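Local structure of protein-arginine-phosphatase (Geobacillus stearothermophilus, 4PIC) at residues M18-L22 and A129-E134. The protein removes phosphate from phosphoarginine residues in proteins by hydrolysis, probably counteracting the arginine kinase McsB, and has almost no activity on phosphotyrosine peptides. Residues are numbered along the deposited sequence; the frame is centred on the assembly and turned at random.
Sequences MAAAL and ARDELE
Met18, present as selenomethionine, reaches across to Ala129 and Arg130 from the first turn of helix 15-25. Its chain is extended as far as SE and then bends (chi3 -67°), which brings Met18 CE to 3.9 Å from Ala129 CB. Met18 SE passes 4.2 Å from Arg130 CB, with the two side chains nearly perpendicular. Nearer the backbone, Met18 CB lies 3.8 Å from Leu133 CD1. That same methyl approaches the backbone N of Ala19, and the other branch of the leucine, CD2, rests 4.0 Å from Ala19 CB, so Leu133 spreads its fork over the short alanine and the base of Met18. One turn on along helix 15-25, Leu22 points toward the other segment and crosses Leu133 at about a right angle. Leu22 CD1 does the touching, 3.7 Å from Leu133 CB, and it also lies against Arg130 O, a carbonyl already engaged by Glu134 N in the helical ladder. No hydrogen bond joins the two segments; they are held by van der Waals packing, mostly of apolar side chains, with methyls also lying against backbone atoms. The axes of the two short segments approach to 9.8 Å and cross at -46°. The charged end of Arg130 leads away from the interface. Arg130 NH2 forms a salt bridge with Asp131 OD1 at 2.9 Å, close to the guanidinium plane and on the syn side of the carboxylate, while NH1 meets Glu56 and the carbonyl of Val53. In this low molecular weight phosphatase fold, helix 15-25 follows the phosphate-binding loop, and Met18 packs close to Arg15, an active-site residue by similarity. Around the contact, helix 48-56 supplies Ala50, Val53 and Leu54 against Met18, Phe7 of the central strand 3-9 touches Ala19, and Ile137 extends the apolar seam along the long helix 123-150.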
loop_
_atom_site.group_PDB
_atom_site.type_symbol
_atom_site.label_atom_id
_atom_site.label_comp_id
_atom_site.label_asym_id
_atom_site.label_seq_id
_atom_site.Cartn_x
_atom_site.Cartn_y
_atom_site.Cartn_z
HETATM N N MSE A 18 5.120 3.749 -17.075
HETATM C CA MSE A 18 5.255 3.215 -18.422
HETATM C C MSE A 18 3.898 3.157 -19.120
HETATM O O MSE A 18 3.769 3.537 -20.286
HETATM C CB MSE A 18 5.910 1.833 -18.417
HETATM C CG MSE A 18 7.413 1.882 -18.141
HETATM SE SE MSE A 18 8.367 0.214 -18.500
HETATM C CE MSE A 18 7.561 -0.888 -17.105
ATOM N N ALA A 19 2.886 2.669 -18.417
ATOM C CA ALA A 19 1.537 2.625 -18.947
ATOM C C ALA A 19 1.082 4.010 -19.360
ATOM O O ALA A 19 0.564 4.193 -20.469
ATOM C CB ALA A 19 0.589 2.033 -17.907
ATOM N N ALA A 20 1.265 4.987 -18.480
ATOM C CA ALA A 20 0.838 6.350 -18.760
ATOM C C ALA A 20 1.583 6.913 -19.959
ATOM O O ALA A 20 0.973 7.545 -20.821
ATOM C CB ALA A 20 1.029 7.245 -17.529
ATOM N N ALA A 21 2.884 6.669 -20.032
ATOM C CA ALA A 21 3.668 7.196 -21.143
ATOM C C ALA A 21 3.244 6.594 -22.474
ATOM O O ALA A 21 3.168 7.299 -23.484
ATOM C CB ALA A 21 5.152 6.985 -20.916
ATOM N N LEU A 22 2.987 5.287 -22.483
ATOM C CA LEU A 22 2.573 4.618 -23.714
ATOM C C LEU A 22 1.238 5.154 -24.197
ATOM O O LEU A 22 1.051 5.367 -25.392
ATOM C CB LEU A 22 2.501 3.103 -23.504
ATOM C CG LEU A 22 3.867 2.431 -23.394
ATOM C CD1 LEU A 22 3.692 1.052 -22.792
ATOM C CD2 LEU A 22 4.495 2.341 -24.779
ATOM N N ALA A 129 7.616 -6.135 -19.388
ATOM C CA ALA A 129 6.473 -5.380 -18.873
ATOM C C ALA A 129 6.011 -4.343 -19.895
ATOM O O ALA A 129 4.814 -4.200 -20.155
ATOM C CB ALA A 129 6.827 -4.704 -17.558
ATOM N N ARG A 130 6.962 -3.623 -20.482
ATOM C CA ARG A 130 6.634 -2.643 -21.506
ATOM C C ARG A 130 5.882 -3.287 -22.667
ATOM O O ARG A 130 4.919 -2.726 -23.179
ATOM C CB ARG A 130 7.892 -1.946 -22.028
ATOM C CG ARG A 130 7.575 -0.820 -23.010
ATOM C CD ARG A 130 8.762 -0.549 -23.918
ATOM N NE ARG A 130 9.000 -1.696 -24.791
ATOM C CZ ARG A 130 10.169 -1.993 -25.351
ATOM N NH1 ARG A 130 11.239 -1.230 -25.144
ATOM N NH2 ARG A 130 10.268 -3.067 -26.120
ATOM N N ASP A 131 6.327 -4.465 -23.095
ATOM C CA ASP A 131 5.732 -5.131 -24.242
ATOM C C ASP A 131 4.306 -5.564 -23.931
ATOM O O ASP A 131 3.416 -5.424 -24.768
ATOM C CB ASP A 131 6.582 -6.331 -24.663
ATOM C CG ASP A 131 7.900 -5.922 -25.301
ATOM O OD1 ASP A 131 7.993 -4.780 -25.803
ATOM O OD2 ASP A 131 8.836 -6.751 -25.310
ATOM N N GLU A 132 4.092 -6.067 -22.721
ATOM C CA GLU A 132 2.746 -6.424 -22.274
ATOM C C GLU A 132 1.866 -5.188 -22.294
ATOM O O GLU A 132 0.740 -5.216 -22.794
ATOM C CB GLU A 132 2.756 -7.006 -20.856
ATOM C CG GLU A 132 3.353 -8.411 -20.720
ATOM C CD GLU A 132 3.492 -8.844 -19.271
ATOM O OE1 GLU A 132 3.260 -8.005 -18.374
ATOM O OE2 GLU A 132 3.848 -10.020 -19.023
ATOM N N LEU A 133 2.391 -4.097 -21.745
ATOM C CA LEU A 133 1.648 -2.845 -21.679
ATOM C C LEU A 133 1.353 -2.281 -23.058
ATOM O O LEU A 133 0.268 -1.763 -23.293
ATOM C CB LEU A 133 2.417 -1.813 -20.861
ATOM C CG LEU A 133 2.452 -2.050 -19.363
ATOM C CD1 LEU A 133 3.476 -1.122 -18.718
ATOM C CD2 LEU A 133 1.062 -1.818 -18.791
ATOM N N GLU A 134 2.304 -2.376 -23.979
ATOM C CA GLU A 134 2.074 -1.848 -25.318
ATOM C C GLU A 134 0.880 -2.551 -25.966
ATOM O O GLU A 134 -0.005 -1.908 -26.550
ATOM C CB GLU A 134 3.317 -1.970 -26.209
ATOM C CG GLU A 134 3.069 -1.496 -27.628
ATOM C CD GLU A 134 4.294 -0.910 -28.305
ATOM O OE1 GLU A 134 5.414 -1.433 -28.107
ATOM O OE2 GLU A 134 4.124 0.080 -29.051
#